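Local coordinates for dihydroorotase (Saccharomyces cerevisiae S288C, PDB 6L0A), which catalyses the reversible, zinc-dependent interconversion of N-carbamoyl-L-aspartate and (S)-dihydroorotate, the third step of de novo pyrimidine biosynthesis, at residues Val112-Asp116 with Gly138-Ser142; Ile48-Val54 with Met72-Ser77; Val2-Gly8 with Asp323-Lys329. One frame throughout, in Å; residues are numbered along the deposited sequence.

In the fold
Contacts 1 and 2 belong to the metallo-dependent hydrolase barrel, whereas contact 3 lies in a small antiparallel sheet and pairs the N-terminal strand with strand 324-328 from the C-terminal part. The first two have centres 21 Å apart and touch where Val112 CG1 packs on Leu76 O, 3.7 Å away. In contact 1 the side chain of Glu139 comes within about 6 Å of a zinc ion and of the bound malate; in contact 2 the side chain of Tyr75 is about 9 Å from the bound malate. Contact 3 sits away from the metal site, its centre 41 Å from that of contact 1 and 35 Å from that of contact 2, and the loop it closes contains both.

Contact 1 of 3, residues Val112-Asp116 with Gly138-Ser142; sequences VDPND and GEKPS
Pro114 turns CG and CD toward the ring of Pro141, the two prolines reaching toward each other with CG of Pro114 3.5 Å from CD of Pro141. CD of Pro114 meets the same carbon almost as closely. Pro114 is presented by a type I beta turn from Asp113 to Asp116. An Asx turn reinforces it: OD1 of Asp113 accepts the backbone N of Asn115 at 3.0 Å, the donor standing above the carboxylate plane.

Lys140 supplies the second half of the contact. Its chain, bent at chi2 (-141°) and again at chi4, brings the methylenes past the Asn115 amide, so that OD1 of Asn115 lies 3.1 Å from CE of Lys140. The ammonium NZ is 3.5 Å from the carbonyl oxygen of Pro114, but no hydrogen bond links the two segments.

The turn thus rests on the loop that follows strand 133-136, and Phe160 of helix 156-170 also packs on Pro114. Glu139 points away from Pro114, and its OE1 is hydrogen-bonded to NE2 of the zinc ligand His137, a second-shell link that would help orient the imidazole. Across the segments themselves, NZ of Lys140 lies 3.4 Å from OD1 of Asn115 at a poor angle for a hydrogen bond, so the lysine charge is probably eased by two nearby oxygens without a directed bond.

Contact 2 of 3, residues Ile48-Val54 with Met72-Ser77; sequences ITTLDRV and MSFYLS
Phe74 lies against the start of helix 51-64, in the TIM-type (beta/alpha) barrel of the metallo-dependent hydrolases, where the loop after strand 69-71 packs on that helix. Its CB is 4.0 Å from the carbonyl oxygen of Ile48, and CG lies slightly farther from the same atom. Next along the ring, CD1 approaches that oxygen more closely and also meets CG2 of Ile48, whose side chain is set roughly perpendicular to the phenylalanine. CE1 meets the carbonyl oxygen of Thr50 at 3.4 Å, at the ring edge and near its plane, while CG1 of Val54 packs on it obliquely. At the tip, CZ faces the carbonyl carbon of Thr50 and the backbone N of Leu51. With CG beside its backbone N (chi1 -82°), Phe74 directs the ring against the first turn, where Thr50 occupies the N-cap position.

The Thr50 oxygen also accepts the backbone N of Val54 within that turn. Val54 divides its branches, CG1 going to the phenylalanine and CG2 to CB of Met72, 3.7 Å away, as the two side chains run antiparallel alongside each other. Leu84 and Ala88 of helix 82-90 pack on the ring as well, making it part of a buried layer between helices.

At the far end, CG2 of Thr49 touches OG of Ser77, a hydroxyl hydrogen-bonded to the backbone N of Asp79. The backbones are joined by one nearly straight bond, from N of Tyr75 to O of Ile48, 2.9 Å long with an angle of 172° at the hydrogen.

Contact 3 of 3, residues Val2-Gly8 with Asp323-Lys329; sequences VQEIDLG and DKAILFK
Ile5 and Leu327 form the antiparallel hydrogen-bonded pair at the middle of this two-strand ladder: N of Ile5 lies 2.7 Å from O of Leu327, and N of Leu327 returns a bond to O of Ile5, both donors in the carbonyl plane. Another bond runs from N of Lys329 to O of Gln3. Toward the other end Leu7 and Gly8 together face Ala325 in a classic beta bulge. N of Leu7 gives to O of Ala325 at 2.8 Å, while N of Ala325 gives to O of Gly8, with an angle of 169° at the hydrogen. Gly8, at the second position of the bulge, has a positive phi (69°).

Apolar contacts gather on the face of Ile5 and Leu327, where the side chain of Leu7 runs obliquely over to Leu327, CD1 of Leu7 lying 4.0 Å from CB of Leu327. On the face of Glu4, Asp6, Ile326 and Phe328, acidic side chains lie alongside hydrocarbon. CG of Asp6 is 3.6 Å from CD1 of Ile326, and OE1 of Glu4 is 4.0 Å from CG2 of Ile326; the methylene CG of Glu4 packs on CB of Phe328.

Arg360 of strand 354-362 forms a salt bridge with OE2 of Glu4 and a cation-pi contact with the Phe328 ring. That strand pairs with 324-328 on the side away from 4-8, while helices 283-293 and 300-312 pack against Leu7 and Leu327.

Contact 1 of 3, residues Val112-Asp116 with Gly138-Ser142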
loop_
_atom_site.group_PDB
_atom_site.type_symbol
_atom_site.label_atom_id
_atom_site.label_comp_id
_atom_site.label_asym_id
_atom_site.label_seq_id
_atom_site.Cartn_x
_atom_site.Cartn_y
_atom_site.Cartn_z
ATOM N N VAL C 112 13.495 -12.218 15.451
ATOM C CA VAL C 112 14.552 -11.528 16.182
ATOM C C VAL C 112 14.332 -10.014 16.173
ATOM O O VAL C 112 13.523 -9.473 15.418
ATOM C CB VAL C 112 15.953 -11.853 15.630
ATOM C CG1 VAL C 112 16.125 -13.343 15.442
ATOM C CG2 VAL C 112 16.182 -11.090 14.334
ATOM N N ASP C 113 15.093 -9.330 17.029
ATOM C CA ASP C 113 15.251 -7.885 16.966
ATOM C C ASP C 113 16.554 -7.589 16.239
ATOM O O ASP C 113 17.630 -7.794 16.819
ATOM C CB ASP C 113 15.272 -7.284 18.372
ATOM C CG ASP C 113 15.588 -5.791 18.381
ATOM O OD1 ASP C 113 15.577 -5.150 17.303
ATOM O OD2 ASP C 113 15.829 -5.249 19.485
ATOM N N PRO C 114 16.522 -7.120 14.985
ATOM C CA PRO C 114 17.775 -6.893 14.246
ATOM C C PRO C 114 18.596 -5.726 14.762
ATOM O O PRO C 114 19.653 -5.434 14.182
ATOM C CB PRO C 114 17.294 -6.626 12.813
ATOM C CG PRO C 114 15.911 -6.092 12.982
ATOM C CD PRO C 114 15.332 -6.775 14.188
ATOM N N ASN C 115 18.145 -5.035 15.812
ATOM C CA ASN C 115 18.963 -3.989 16.417
ATOM C C ASN C 115 19.964 -4.552 17.411
ATOM O O ASN C 115 20.967 -3.889 17.707
ATOM C CB ASN C 115 18.086 -2.948 17.120
ATOM C CG ASN C 115 17.332 -2.079 16.149
ATOM O OD1 ASN C 115 17.830 -1.741 15.075
ATOM N ND2 ASN C 115 16.113 -1.715 16.519
ATOM N N ASP C 116 19.702 -5.754 17.938
ATOM C CA ASP C 116 20.604 -6.458 18.844
ATOM C C ASP C 116 20.694 -7.912 18.358
ATOM O O ASP C 116 19.966 -8.794 18.828
ATOM C CB ASP C 116 20.118 -6.352 20.288
ATOM C CG ASP C 116 21.217 -6.642 21.298
ATOM O OD1 ASP C 116 21.926 -7.659 21.129
ATOM O OD2 ASP C 116 21.366 -5.857 22.260
ATOM N N GLY C 138 15.852 -8.861 5.328
ATOM C CA GLY C 138 16.477 -7.634 5.768
ATOM C C GLY C 138 15.547 -6.441 5.876
ATOM O O GLY C 138 15.585 -5.548 5.025
ATOM N N GLU C 139 14.714 -6.407 6.917
ATOM C CA GLU C 139 13.876 -5.252 7.214
ATOM C C GLU C 139 13.921 -4.977 8.708
ATOM O O GLU C 139 13.786 -5.908 9.505
ATOM C CB GLU C 139 12.419 -5.493 6.802
ATOM C CG GLU C 139 12.155 -5.478 5.303
ATOM C CD GLU C 139 10.676 -5.396 5.003
ATOM O OE1 GLU C 139 10.007 -6.445 4.959
ATOM O OE2 GLU C 139 10.181 -4.270 4.814
ATOM N N LYS C 140 14.082 -3.711 9.082
ATOM C CA LYS C 140 13.928 -3.361 10.482
ATOM C C LYS C 140 12.442 -3.204 10.819
ATOM O O LYS C 140 11.678 -2.679 10.004
ATOM C CB LYS C 140 14.672 -2.065 10.794
ATOM C CG LYS C 140 16.186 -2.203 10.866
ATOM C CD LYS C 140 16.750 -1.334 11.997
ATOM C CE LYS C 140 18.264 -1.405 12.041
ATOM N NZ LYS C 140 18.697 -2.818 11.988
ATOM N N PRO C 141 12.005 -3.685 11.988
ATOM C CA PRO C 141 10.626 -3.434 12.429
ATOM C C PRO C 141 10.311 -1.949 12.482
ATOM O O PRO C 141 11.179 -1.101 12.717
ATOM C CB PRO C 141 10.579 -4.072 13.827
ATOM C CG PRO C 141 11.629 -5.143 13.780
ATOM C CD PRO C 141 12.735 -4.562 12.923
ATOM N N SER C 142 9.050 -1.631 12.222
ATOM C CA SER C 142 8.648 -0.238 12.138
ATOM C C SER C 142 8.750 0.419 13.510
ATOM O O SER C 142 8.467 -0.210 14.541
ATOM C CB SER C 142 7.234 -0.133 11.590
ATOM O OG SER C 142 7.204 -0.479 10.212
#

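Contact 2 of 3, residues Ile48-Val54 with Met72-Ser77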
loop_
_atom_site.group_PDB
_atom_site.type_symbol
_atom_site.label_atom_id
_atom_site.label_comp_id
_atom_site.label_asym_id
_atom_site.label_seq_id
_atom_site.Cartn_x
_atom_site.Cartn_y
_atom_site.Cartn_z
ATOM N N ILE C 48 10.431 -24.193 12.382
ATOM C CA ILE C 48 11.328 -25.345 12.347
ATOM C C ILE C 48 12.604 -24.995 13.100
ATOM O O ILE C 48 13.463 -24.273 12.585
ATOM C CB ILE C 48 11.655 -25.771 10.916
ATOM C CG1 ILE C 48 10.379 -25.962 10.105
ATOM C CG2 ILE C 48 12.514 -27.031 10.969
ATOM C CD1 ILE C 48 10.661 -26.396 8.679
ATOM N N THR C 49 12.758 -25.550 14.309
ATOM C CA THR C 49 13.928 -25.276 15.131
ATOM C C THR C 49 14.520 -26.543 15.735
ATOM O O THR C 49 15.363 -26.443 16.634
ATOM C CB THR C 49 13.582 -24.299 16.260
ATOM O OG1 THR C 49 12.654 -24.927 17.161
ATOM C CG2 THR C 49 12.952 -23.021 15.702
ATOM N N THR C 50 14.086 -27.725 15.298
ATOM C CA THR C 50 14.596 -28.968 15.854
ATOM C C THR C 50 14.973 -29.930 14.736
ATOM O O THR C 50 14.423 -29.893 13.629
ATOM C CB THR C 50 13.584 -29.627 16.800
ATOM O OG1 THR C 50 12.396 -29.973 16.079
ATOM C CG2 THR C 50 13.239 -28.688 17.964
ATOM N N LEU C 51 15.934 -30.794 15.055
ATOM C CA LEU C 51 16.461 -31.738 14.080
ATOM C C LEU C 51 15.376 -32.668 13.556
ATOM O O LEU C 51 15.259 -32.885 12.346
ATOM C CB LEU C 51 17.587 -32.541 14.726
ATOM C CG LEU C 51 18.527 -33.299 13.794
ATOM C CD1 LEU C 51 18.990 -32.404 12.673
ATOM C CD2 LEU C 51 19.709 -33.820 14.583
ATOM N N ASP C 52 14.590 -33.263 14.456
ATOM C CA ASP C 52 13.613 -34.249 14.008
ATOM C C ASP C 52 12.545 -33.611 13.124
ATOM O O ASP C 52 12.096 -34.223 12.148
ATOM C CB ASP C 52 12.986 -34.952 15.213
ATOM C CG ASP C 52 13.974 -35.870 15.925
ATOM O OD1 ASP C 52 14.951 -36.312 15.281
ATOM O OD2 ASP C 52 13.779 -36.146 17.130
ATOM N N ARG C 53 12.152 -32.369 13.433
ATOM C CA ARG C 53 11.133 -31.681 12.642
ATOM C C ARG C 53 11.610 -31.420 11.213
ATOM O O ARG C 53 10.856 -31.626 10.256
ATOM C CB ARG C 53 10.757 -30.371 13.332
ATOM C CG ARG C 53 9.577 -29.614 12.745
ATOM C CD ARG C 53 8.838 -28.880 13.873
ATOM N NE ARG C 53 7.959 -27.797 13.416
ATOM C CZ ARG C 53 6.857 -28.010 12.710
ATOM N NH1 ARG C 53 6.513 -29.251 12.382
ATOM N NH2 ARG C 53 6.101 -26.996 12.327
ATOM N N VAL C 54 12.856 -30.968 11.046
ATOM C CA VAL C 54 13.334 -30.659 9.702
ATOM C C VAL C 54 13.560 -31.930 8.900
ATOM O O VAL C 54 13.379 -31.933 7.676
ATOM C CB VAL C 54 14.603 -29.788 9.758
ATOM C CG1 VAL C 54 15.832 -30.612 10.122
ATOM C CG2 VAL C 54 14.813 -29.060 8.414
ATOM N N MET C 72 17.093 -27.540 2.994
ATOM C CA MET C 72 16.264 -27.233 4.153
ATOM C C MET C 72 16.927 -26.178 5.031
ATOM O O MET C 72 18.135 -25.943 4.942
ATOM C CB MET C 72 15.995 -28.495 4.971
ATOM C CG MET C 72 15.445 -29.671 4.148
ATOM S SD MET C 72 13.854 -29.338 3.339
ATOM C CE MET C 72 12.765 -29.120 4.749
ATOM N N SER C 73 16.127 -25.555 5.900
ATOM C CA SER C 73 16.643 -24.516 6.778
ATOM C C SER C 73 16.025 -24.613 8.169
ATOM O O SER C 73 14.949 -25.183 8.375
ATOM C CB SER C 73 16.361 -23.106 6.226
ATOM O OG SER C 73 14.957 -22.918 6.085
ATOM N N PHE C 74 16.745 -24.035 9.126
ATOM C CA PHE C 74 16.218 -23.708 10.439
ATOM C C PHE C 74 15.747 -22.253 10.470
ATOM O O PHE C 74 16.243 -21.394 9.738
ATOM C CB PHE C 74 17.286 -23.892 11.530
ATOM C CG PHE C 74 17.460 -25.315 12.009
ATOM C CD1 PHE C 74 16.423 -26.238 11.925
ATOM C CD2 PHE C 74 18.656 -25.705 12.588
ATOM C CE1 PHE C 74 16.592 -27.544 12.397
ATOM C CE2 PHE C 74 18.844 -26.999 13.051
ATOM C CZ PHE C 74 17.812 -27.922 12.961
ATOM N N TYR C 75 14.806 -21.988 11.365
ATOM C CA TYR C 75 14.335 -20.643 11.679
ATOM C C TYR C 75 15.184 -20.081 12.814
ATOM O O TYR C 75 15.401 -20.762 13.820
ATOM C CB TYR C 75 12.869 -20.771 12.077
ATOM C CG TYR C 75 12.040 -19.562 12.417
ATOM C CD1 TYR C 75 12.186 -18.903 13.635
ATOM C CD2 TYR C 75 11.029 -19.146 11.558
ATOM C CE1 TYR C 75 11.363 -17.828 13.962
ATOM C CE2 TYR C 75 10.203 -18.081 11.877
ATOM C CZ TYR C 75 10.379 -17.425 13.073
ATOM O OH TYR C 75 9.550 -16.372 13.386
ATOM N N LEU C 76 15.681 -18.855 12.658
ATOM C CA LEU C 76 16.558 -18.287 13.689
ATOM C C LEU C 76 15.712 -17.900 14.900
ATOM O O LEU C 76 15.018 -16.880 14.893
ATOM C CB LEU C 76 17.340 -17.094 13.145
ATOM C CG LEU C 76 18.448 -16.548 14.078
ATOM C CD1 LEU C 76 19.519 -17.591 14.278
ATOM C CD2 LEU C 76 19.082 -15.273 13.530
ATOM N N SER C 77 15.766 -18.705 15.956
ATOM C CA SER C 77 14.870 -18.495 17.088
ATOM C C SER C 77 15.638 -18.520 18.399
ATOM O O SER C 77 16.795 -18.942 18.464
ATOM C CB SER C 77 13.739 -19.534 17.133
ATOM O OG SER C 77 14.089 -20.671 17.896
#

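Contact 3 of 3, residues Val2-Gly8 with Asp323-Lys329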
loop_
_atom_site.group_PDB
_atom_site.type_symbol
_atom_site.label_atom_id
_atom_site.label_comp_id
_atom_site.label_asym_id
_atom_site.label_seq_id
_atom_site.Cartn_x
_atom_site.Cartn_y
_atom_site.Cartn_z
ATOM N N VAL C 2 10.010 -24.280 -32.712
ATOM C CA VAL C 2 9.784 -23.479 -31.516
ATOM C C VAL C 2 11.130 -23.048 -30.937
ATOM O O VAL C 2 12.088 -23.822 -30.947
ATOM C CB VAL C 2 8.951 -24.259 -30.470
ATOM C CG1 VAL C 2 8.806 -23.458 -29.185
ATOM C CG2 VAL C 2 7.584 -24.610 -31.042
ATOM N N GLN C 3 11.223 -21.808 -30.457
ATOM C CA GLN C 3 12.438 -21.378 -29.781
ATOM C C GLN C 3 12.517 -22.022 -28.403
ATOM O O GLN C 3 11.536 -22.032 -27.653
ATOM C CB GLN C 3 12.494 -19.858 -29.649
ATOM C CG GLN C 3 13.818 -19.383 -29.059
ATOM C CD GLN C 3 13.931 -17.876 -28.952
ATOM O OE1 GLN C 3 13.083 -17.138 -29.461
ATOM N NE2 GLN C 3 14.989 -17.408 -28.293
ATOM N N GLU C 4 13.689 -22.569 -28.071
ATOM C CA GLU C 4 13.892 -23.280 -26.817
ATOM C C GLU C 4 15.180 -22.819 -26.156
ATOM O O GLU C 4 16.133 -22.415 -26.829
ATOM C CB GLU C 4 13.951 -24.792 -27.024
ATOM C CG GLU C 4 12.650 -25.414 -27.467
ATOM C CD GLU C 4 12.700 -26.926 -27.426
ATOM O OE1 GLU C 4 13.817 -27.482 -27.483
ATOM O OE2 GLU C 4 11.627 -27.558 -27.333
ATOM N N ILE C 5 15.196 -22.880 -24.822
ATOM C CA ILE C 5 16.384 -22.594 -24.028
ATOM C C ILE C 5 16.539 -23.700 -22.993
ATOM O O ILE C 5 15.589 -24.019 -22.267
ATOM C CB ILE C 5 16.316 -21.217 -23.337
ATOM C CG1 ILE C 5 16.056 -20.106 -24.362
ATOM C CG2 ILE C 5 17.596 -20.955 -22.563
ATOM C CD1 ILE C 5 16.163 -18.706 -23.783
ATOM N N ASP C 6 17.720 -24.302 -22.951
ATOM C CA ASP C 6 18.022 -25.386 -22.029
ATOM C C ASP C 6 18.548 -24.745 -20.756
ATOM O O ASP C 6 19.690 -24.276 -20.708
ATOM C CB ASP C 6 19.039 -26.349 -22.644
ATOM C CG ASP C 6 19.236 -27.611 -21.819
ATOM O OD1 ASP C 6 19.071 -27.568 -20.577
ATOM O OD2 ASP C 6 19.572 -28.654 -22.422
ATOM N N LEU C 7 17.708 -24.706 -19.729
ATOM C CA LEU C 7 18.085 -24.078 -18.470
ATOM C C LEU C 7 18.719 -25.056 -17.489
ATOM O O LEU C 7 19.202 -24.632 -16.431
ATOM C CB LEU C 7 16.862 -23.408 -17.836
ATOM C CG LEU C 7 16.307 -22.226 -18.642
ATOM C CD1 LEU C 7 15.014 -21.695 -18.035
ATOM C CD2 LEU C 7 17.336 -21.112 -18.758
ATOM N N GLY C 8 18.723 -26.349 -17.807
ATOM C CA GLY C 8 19.415 -27.306 -16.957
ATOM C C GLY C 8 18.732 -27.496 -15.617
ATOM O O GLY C 8 17.502 -27.630 -15.519
ATOM N N ASP C 323 16.835 -34.447 -14.566
ATOM C CA ASP C 323 16.018 -33.840 -15.614
ATOM C C ASP C 323 16.361 -32.366 -15.775
ATOM O O ASP C 323 16.635 -31.662 -14.800
ATOM C CB ASP C 323 14.526 -33.977 -15.299
ATOM C CG ASP C 323 14.038 -35.401 -15.350
ATOM O OD1 ASP C 323 14.807 -36.286 -15.779
ATOM O OD2 ASP C 323 12.877 -35.636 -14.948
ATOM N N LYS C 324 16.338 -31.898 -17.016
ATOM C CA LYS C 324 16.705 -30.532 -17.345
ATOM C C LYS C 324 15.449 -29.739 -17.663
ATOM O O LYS C 324 14.523 -30.258 -18.288
ATOM C CB LYS C 324 17.659 -30.487 -18.539
ATOM C CG LYS C 324 19.068 -30.983 -18.237
ATOM C CD LYS C 324 19.724 -31.589 -19.476
ATOM C CE LYS C 324 18.773 -32.516 -20.220
ATOM N NZ LYS C 324 19.438 -33.232 -21.355
ATOM N N ALA C 325 15.412 -28.485 -17.228
ATOM C CA ALA C 325 14.252 -27.640 -17.477
ATOM C C ALA C 325 14.430 -26.961 -18.831
ATOM O O ALA C 325 15.408 -26.240 -19.048
ATOM C CB ALA C 325 14.064 -26.617 -16.351
ATOM N N ILE C 326 13.493 -27.200 -19.739
ATOM C CA ILE C 326 13.552 -26.658 -21.094
ATOM C C ILE C 326 12.499 -25.566 -21.216
ATOM O O ILE C 326 11.295 -25.832 -21.106
ATOM C CB ILE C 326 13.338 -27.749 -22.155
ATOM C CG1 ILE C 326 14.302 -28.922 -21.923
ATOM C CG2 ILE C 326 13.507 -27.166 -23.552
ATOM C CD1 ILE C 326 15.765 -28.547 -22.044
ATOM N N LEU C 327 12.946 -24.340 -21.440
ATOM C CA LEU C 327 12.028 -23.243 -21.707
ATOM C C LEU C 327 11.716 -23.220 -23.199
ATOM O O LEU C 327 12.634 -23.198 -24.022
ATOM C CB LEU C 327 12.647 -21.920 -21.270
ATOM C CG LEU C 327 11.717 -20.724 -21.097
ATOM C CD1 LEU C 327 11.052 -20.762 -19.729
ATOM C CD2 LEU C 327 12.521 -19.459 -21.278
ATOM N N PHE C 328 10.432 -23.233 -23.552
ATOM C CA PHE C 328 10.064 -23.187 -24.964
ATOM C C PHE C 328 8.977 -22.149 -25.208
ATOM O O PHE C 328 8.083 -21.959 -24.375
ATOM C CB PHE C 328 9.633 -24.571 -25.491
ATOM C CG PHE C 328 8.408 -25.144 -24.831
ATOM C CD1 PHE C 328 8.470 -25.671 -23.553
ATOM C CD2 PHE C 328 7.205 -25.199 -25.512
ATOM C CE1 PHE C 328 7.345 -26.215 -22.954
ATOM C CE2 PHE C 328 6.082 -25.740 -24.915
ATOM C CZ PHE C 328 6.153 -26.250 -23.639
ATOM N N LYS C 329 9.066 -21.493 -26.370
ATOM C CA LYS C 329 8.326 -20.267 -26.684
ATOM C C LYS C 329 6.899 -20.602 -27.124
ATOM O O LYS C 329 6.496 -20.415 -28.275
ATOM C CB LYS C 329 9.078 -19.476 -27.749
ATOM C CG LYS C 329 8.505 -18.103 -28.116
ATOM C CD LYS C 329 8.738 -17.066 -27.033
ATOM C CE LYS C 329 8.355 -15.663 -27.516
ATOM N NZ LYS C 329 9.437 -15.002 -28.297
#